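Long-range contact in acetyl-CoA acetyltransferase (Elizabethkingia anophelis NUHP1, PDB 6BN2), which probably catalyses the reversible condensation of two acetyl-CoA molecules into acetoacetyl-CoA and free CoA: residues 169-183 and 240-253. Sequence-based numbering, arbitrary orientation.
Sequences ELCAKEYNITREEQD and TVFQKENGTVTAAN
The buried carboxylate of E169 reaches from helix 169-174 into the loop 240-253 and takes three protein donors. OE1 accepts the backbone N of T248 at 2.8 Å through its syn lone pair and that of V249 at 2.9 Å from above the carboxylate plane; OE2 takes the hydroxyl of T248, again from out of plane. These bonds to both oxygens fix the rotation of the carboxylate and probably favour its charged form; a water on OE1 also links it to F242 N and V249 O. A172 adds its methyl against T248 OG1. In the first turn of helix 179-198, which the capping box of T178 and E181 opens, R179 has CG anti to its own N (chi1 160°), and its bent chain brings one face of the guanidinium against T250 CG2, which sits over its centre, 3.5 Å from R179 CZ. NE is held in a 2.8 Å salt bridge to D183 OD2, while NH2 bonds the carbonyls of I235 and L238. Q182, extended beyond CG, crosses T248 at about a right angle; its NE2 gives OG1 a weak hydrogen bond. D183 OD1 receives N253 ND2 at 3.0 Å, their planes turned 43° apart; the same amide nitrogen also donates to T248 O, while N253 OD1 accepts T250 N and T250 OG1 accepts N253 N in an ST motif. Two consecutive helices thus clasp, within the N-terminal thiolase family region, a loop whose A252 belongs to the bound calcium site.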
loop_
_atom_site.group_PDB
_atom_site.type_symbol
_atom_site.label_atom_id
_atom_site.label_comp_id
_atom_site.label_asym_id
_atom_site.label_seq_id
_atom_site.Cartn_x
_atom_site.Cartn_y
_atom_site.Cartn_z
ATOM N N GLU A 169 21.612 -15.999 7.647
ATOM C CA GLU A 169 22.703 -16.689 8.329
ATOM C C GLU A 169 22.390 -16.899 9.809
ATOM O O GLU A 169 22.780 -17.919 10.394
ATOM C CB GLU A 169 24.008 -15.904 8.185
ATOM C CG GLU A 169 24.613 -15.896 6.785
ATOM C CD GLU A 169 25.269 -17.224 6.412
ATOM O OE1 GLU A 169 25.886 -17.293 5.328
ATOM O OE2 GLU A 169 25.172 -18.200 7.187
ATOM N N LEU A 170 21.728 -15.923 10.439
ATOM C CA LEU A 170 21.302 -16.097 11.823
ATOM C C LEU A 170 20.382 -17.305 11.947
ATOM O O LEU A 170 20.510 -18.112 12.880
ATOM C CB LEU A 170 20.591 -14.826 12.305
ATOM C CG LEU A 170 20.007 -14.820 13.716
ATOM C CD1 LEU A 170 21.126 -14.889 14.765
ATOM C CD2 LEU A 170 19.149 -13.560 13.906
ATOM N N CYS A 171 19.459 -17.446 10.992
ATOM C CA CYS A 171 18.546 -18.579 10.989
ATOM C C CYS A 171 19.297 -19.897 10.807
ATOM O O CYS A 171 19.025 -20.881 11.509
ATOM C CB CYS A 171 17.500 -18.361 9.889
ATOM S SG CYS A 171 16.266 -19.685 9.744
ATOM N N ALA A 172 20.261 -19.932 9.878
ATOM C CA ALA A 172 21.039 -21.152 9.656
ATOM C C ALA A 172 21.759 -21.587 10.921
ATOM O O ALA A 172 21.840 -22.785 11.224
ATOM C CB ALA A 172 22.050 -20.935 8.531
ATOM N N LYS A 173 22.303 -20.621 11.663
ATOM C CA LYS A 173 23.053 -20.930 12.874
ATOM C C LYS A 173 22.130 -21.452 13.966
ATOM O O LYS A 173 22.399 -22.491 14.583
ATOM C CB LYS A 173 23.796 -19.675 13.337
ATOM C CG LYS A 173 24.613 -19.854 14.609
ATOM C CD LYS A 173 25.177 -18.512 15.068
ATOM C CE LYS A 173 24.052 -17.523 15.377
ATOM N NZ LYS A 173 24.526 -16.118 15.556
ATOM N N GLU A 174 21.025 -20.737 14.211
ATOM C CA GLU A 174 20.121 -21.094 15.299
ATOM C C GLU A 174 19.431 -22.429 15.051
ATOM O O GLU A 174 19.188 -23.188 15.994
ATOM C CB GLU A 174 19.078 -19.990 15.487
ATOM C CG GLU A 174 17.930 -20.353 16.418
ATOM C CD GLU A 174 18.326 -20.306 17.884
ATOM O OE1 GLU A 174 19.330 -19.630 18.203
ATOM O OE2 GLU A 174 17.639 -20.947 18.713
ATOM N N TYR A 175 19.089 -22.732 13.797
ATOM C CA TYR A 175 18.348 -23.950 13.495
ATOM C C TYR A 175 19.232 -25.071 12.954
ATOM O O TYR A 175 18.711 -26.102 12.512
ATOM C CB TYR A 175 17.194 -23.623 12.540
ATOM C CG TYR A 175 16.069 -22.977 13.308
ATOM C CD1 TYR A 175 15.169 -23.752 14.029
ATOM C CD2 TYR A 175 15.938 -21.596 13.368
ATOM C CE1 TYR A 175 14.154 -23.167 14.778
ATOM C CE2 TYR A 175 14.919 -21.005 14.112
ATOM C CZ TYR A 175 14.032 -21.798 14.805
ATOM O OH TYR A 175 13.020 -21.231 15.551
ATOM N N ASN A 176 20.555 -24.902 13.016
ATOM C CA ASN A 176 21.525 -25.930 12.625
ATOM C C ASN A 176 21.247 -26.438 11.211
ATOM O O ASN A 176 21.119 -27.643 10.956
ATOM C CB ASN A 176 21.549 -27.086 13.629
ATOM C CG ASN A 176 22.754 -27.998 13.439
ATOM O OD1 ASN A 176 23.797 -27.576 12.936
ATOM N ND2 ASN A 176 22.613 -29.257 13.840
ATOM N N ILE A 177 21.172 -25.497 10.276
ATOM C CA ILE A 177 20.964 -25.797 8.866
ATOM C C ILE A 177 22.271 -25.504 8.146
ATOM O O ILE A 177 22.719 -24.356 8.108
ATOM C CB ILE A 177 19.807 -24.980 8.284
ATOM C CG1 ILE A 177 18.530 -25.314 9.074
ATOM C CG2 ILE A 177 19.665 -25.283 6.793
ATOM C CD1 ILE A 177 17.389 -24.338 8.861
ATOM N N THR A 178 22.886 -26.536 7.588
ATOM C CA THR A 178 24.250 -26.424 7.094
ATOM C C THR A 178 24.292 -25.929 5.651
ATOM O O THR A 178 23.295 -25.926 4.929
ATOM C CB THR A 178 24.960 -27.775 7.186
ATOM O OG1 THR A 178 24.353 -28.700 6.274
ATOM C CG2 THR A 178 24.873 -28.340 8.600
ATOM N N ARG A 179 25.499 -25.535 5.229
ATOM C CA ARG A 179 25.748 -25.198 3.829
ATOM C C ARG A 179 25.327 -26.334 2.902
ATOM O O ARG A 179 24.665 -26.109 1.879
ATOM C CB ARG A 179 27.235 -24.865 3.652
ATOM C CG ARG A 179 27.772 -24.946 2.219
ATOM C CD ARG A 179 27.188 -23.828 1.383
ATOM N NE ARG A 179 27.686 -23.820 0.002
ATOM C CZ ARG A 179 28.775 -23.169 -0.397
ATOM N NH1 ARG A 179 29.514 -22.496 0.481
ATOM N NH2 ARG A 179 29.129 -23.190 -1.673
ATOM N N GLU A 180 25.706 -27.568 3.248
ATOM C CA GLU A 180 25.378 -28.704 2.390
ATOM C C GLU A 180 23.872 -28.906 2.286
ATOM O O GLU A 180 23.354 -29.219 1.207
ATOM C CB GLU A 180 26.052 -29.972 2.915
ATOM C CG GLU A 180 27.574 -29.986 2.771
ATOM C CD GLU A 180 28.317 -29.117 3.792
ATOM O OE1 GLU A 180 27.700 -28.621 4.771
ATOM O OE2 GLU A 180 29.542 -28.935 3.605
ATOM N N GLU A 181 23.149 -28.731 3.399
ATOM C CA GLU A 181 21.697 -28.888 3.351
ATOM C C GLU A 181 21.051 -27.797 2.511
ATOM O O GLU A 181 20.111 -28.069 1.752
ATOM C CB GLU A 181 21.116 -28.893 4.768
ATOM C CG GLU A 181 21.501 -30.148 5.553
ATOM C CD GLU A 181 21.335 -30.006 7.066
ATOM O OE1 GLU A 181 21.051 -28.887 7.563
ATOM O OE2 GLU A 181 21.504 -31.023 7.773
ATOM N N GLN A 182 21.531 -26.555 2.639
ATOM C CA GLN A 182 20.993 -25.467 1.830
ATOM C C GLN A 182 21.260 -25.702 0.351
ATOM O O GLN A 182 20.399 -25.441 -0.498
ATOM C CB GLN A 182 21.598 -24.138 2.281
ATOM C CG GLN A 182 21.152 -23.739 3.673
ATOM C CD GLN A 182 21.848 -22.493 4.170
ATOM O OE1 GLN A 182 21.936 -21.494 3.455
ATOM N NE2 GLN A 182 22.342 -22.541 5.399
ATOM N N ASP A 183 22.456 -26.192 0.022
ATOM C CA ASP A 183 22.770 -26.466 -1.377
ATOM C C ASP A 183 21.895 -27.585 -1.930
ATOM O O ASP A 183 21.438 -27.509 -3.075
ATOM C CB ASP A 183 24.253 -26.808 -1.527
ATOM C CG ASP A 183 25.135 -25.569 -1.520
ATOM O OD1 ASP A 183 24.585 -24.438 -1.523
ATOM O OD2 ASP A 183 26.377 -25.720 -1.511
ATOM N N THR A 240 30.503 -17.662 0.158
ATOM C CA THR A 240 29.407 -17.253 1.037
ATOM C C THR A 240 29.354 -15.730 1.073
ATOM O O THR A 240 30.229 -15.081 1.653
ATOM C CB THR A 240 29.585 -17.839 2.434
ATOM O OG1 THR A 240 30.890 -17.513 2.938
ATOM C CG2 THR A 240 29.414 -19.362 2.387
ATOM N N VAL A 241 28.310 -15.160 0.470
ATOM C CA VAL A 241 28.340 -13.750 0.107
ATOM C C VAL A 241 27.972 -12.816 1.254
ATOM O O VAL A 241 28.269 -11.619 1.180
ATOM C CB VAL A 241 27.422 -13.506 -1.103
ATOM C CG1 VAL A 241 27.999 -14.186 -2.343
ATOM C CG2 VAL A 241 26.037 -14.023 -0.829
ATOM N N PHE A 242 27.345 -13.314 2.321
ATOM C CA PHE A 242 26.956 -12.448 3.430
ATOM C C PHE A 242 27.859 -12.577 4.644
ATOM O O PHE A 242 27.785 -11.737 5.544
ATOM C CB PHE A 242 25.499 -12.734 3.822
ATOM C CG PHE A 242 24.533 -12.459 2.716
ATOM C CD1 PHE A 242 24.234 -11.146 2.363
ATOM C CD2 PHE A 242 23.956 -13.497 1.992
ATOM C CE1 PHE A 242 23.359 -10.874 1.320
ATOM C CE2 PHE A 242 23.076 -13.227 0.949
ATOM C CZ PHE A 242 22.783 -11.900 0.613
ATOM N N GLN A 243 28.730 -13.578 4.677
ATOM C CA GLN A 243 29.536 -13.859 5.857
ATOM C C GLN A 243 30.794 -14.568 5.390
ATOM O O GLN A 243 30.702 -15.630 4.769
ATOM C CB GLN A 243 28.744 -14.717 6.840
ATOM C CG GLN A 243 29.429 -15.031 8.130
ATOM C CD GLN A 243 28.484 -15.716 9.084
ATOM O OE1 GLN A 243 27.323 -15.313 9.216
ATOM N NE2 GLN A 243 28.955 -16.770 9.732
ATOM N N LYS A 244 31.956 -13.974 5.678
ATOM C CA LYS A 244 33.215 -14.493 5.151
ATOM C C LYS A 244 33.590 -15.816 5.804
ATOM O O LYS A 244 33.916 -16.789 5.114
ATOM C CB LYS A 244 34.332 -13.464 5.352
ATOM N N GLU A 245 33.561 -15.867 7.133
ATOM C CA GLU A 245 33.970 -17.045 7.884
ATOM C C GLU A 245 32.739 -17.800 8.371
ATOM O O GLU A 245 31.810 -17.195 8.920
ATOM C CB GLU A 245 34.857 -16.653 9.069
ATOM N N ASN A 246 32.733 -19.119 8.157
ATOM C CA ASN A 246 31.668 -20.005 8.635
ATOM C C ASN A 246 30.311 -19.635 8.049
ATOM O O ASN A 246 29.277 -19.806 8.700
ATOM C CB ASN A 246 31.596 -20.014 10.164
ATOM C CG ASN A 246 32.906 -20.410 10.805
ATOM O OD1 ASN A 246 33.613 -21.294 10.313
ATOM N ND2 ASN A 246 33.243 -19.753 11.909
ATOM N N GLY A 247 30.300 -19.118 6.819
ATOM C CA GLY A 247 29.056 -18.783 6.167
ATOM C C GLY A 247 28.393 -19.995 5.547
ATOM O O GLY A 247 28.967 -21.084 5.455
ATOM N N THR A 248 27.144 -19.798 5.133
ATOM C CA THR A 248 26.376 -20.855 4.484
ATOM C C THR A 248 25.585 -20.383 3.273
ATOM O O THR A 248 25.330 -21.196 2.379
ATOM C CB THR A 248 25.403 -21.528 5.474
ATOM O OG1 THR A 248 24.399 -20.587 5.888
ATOM C CG2 THR A 248 26.126 -22.074 6.702
ATOM N N VAL A 249 25.198 -19.111 3.200
ATOM C CA VAL A 249 24.314 -18.608 2.156
ATOM C C VAL A 249 25.148 -18.154 0.965
ATOM O O VAL A 249 26.136 -17.427 1.128
ATOM C CB VAL A 249 23.447 -17.456 2.699
ATOM C CG1 VAL A 249 22.553 -16.884 1.593
ATOM C CG2 VAL A 249 22.620 -17.929 3.908
ATOM N N THR A 250 24.753 -18.577 -0.241
ATOM C CA THR A 250 25.471 -18.228 -1.465
ATOM C C THR A 250 24.514 -17.622 -2.481
ATOM O O THR A 250 23.294 -17.594 -2.295
ATOM C CB THR A 250 26.143 -19.438 -2.121
ATOM O OG1 THR A 250 25.123 -20.282 -2.671
ATOM C CG2 THR A 250 26.989 -20.229 -1.121
ATOM N N ALA A 251 25.088 -17.166 -3.598
ATOM C CA ALA A 251 24.257 -16.641 -4.677
ATOM C C ALA A 251 23.341 -17.713 -5.248
ATOM O O ALA A 251 22.262 -17.395 -5.761
ATOM C CB ALA A 251 25.135 -16.053 -5.787
ATOM N N ALA A 252 23.750 -18.981 -5.179
ATOM C CA ALA A 252 22.944 -20.058 -5.742
ATOM C C ALA A 252 21.866 -20.563 -4.805
ATOM O O ALA A 252 20.823 -21.020 -5.282
ATOM C CB ALA A 252 23.821 -21.246 -6.139
ATOM N N ASN A 253 22.089 -20.539 -3.492
ATOM C CA ASN A 253 21.076 -21.074 -2.585
ATOM C C ASN A 253 20.225 -19.980 -1.954
ATOM O O ASN A 253 19.288 -20.283 -1.208
ATOM C CB ASN A 253 21.724 -22.017 -1.533
ATOM C CG ASN A 253 22.615 -21.302 -0.509
ATOM O OD1 ASN A 253 22.378 -20.152 -0.147
ATOM N ND2 ASN A 253 23.617 -22.024 0.002
HETATM O O HOH W 1 26.848 -15.907 3.279
HETATM O O HOH W 2 29.920 -22.603 3.398
HETATM O O HOH W 3 20.064 -20.296 1.882
HETATM O O HOH W 4 25.802 -22.670 -3.199
#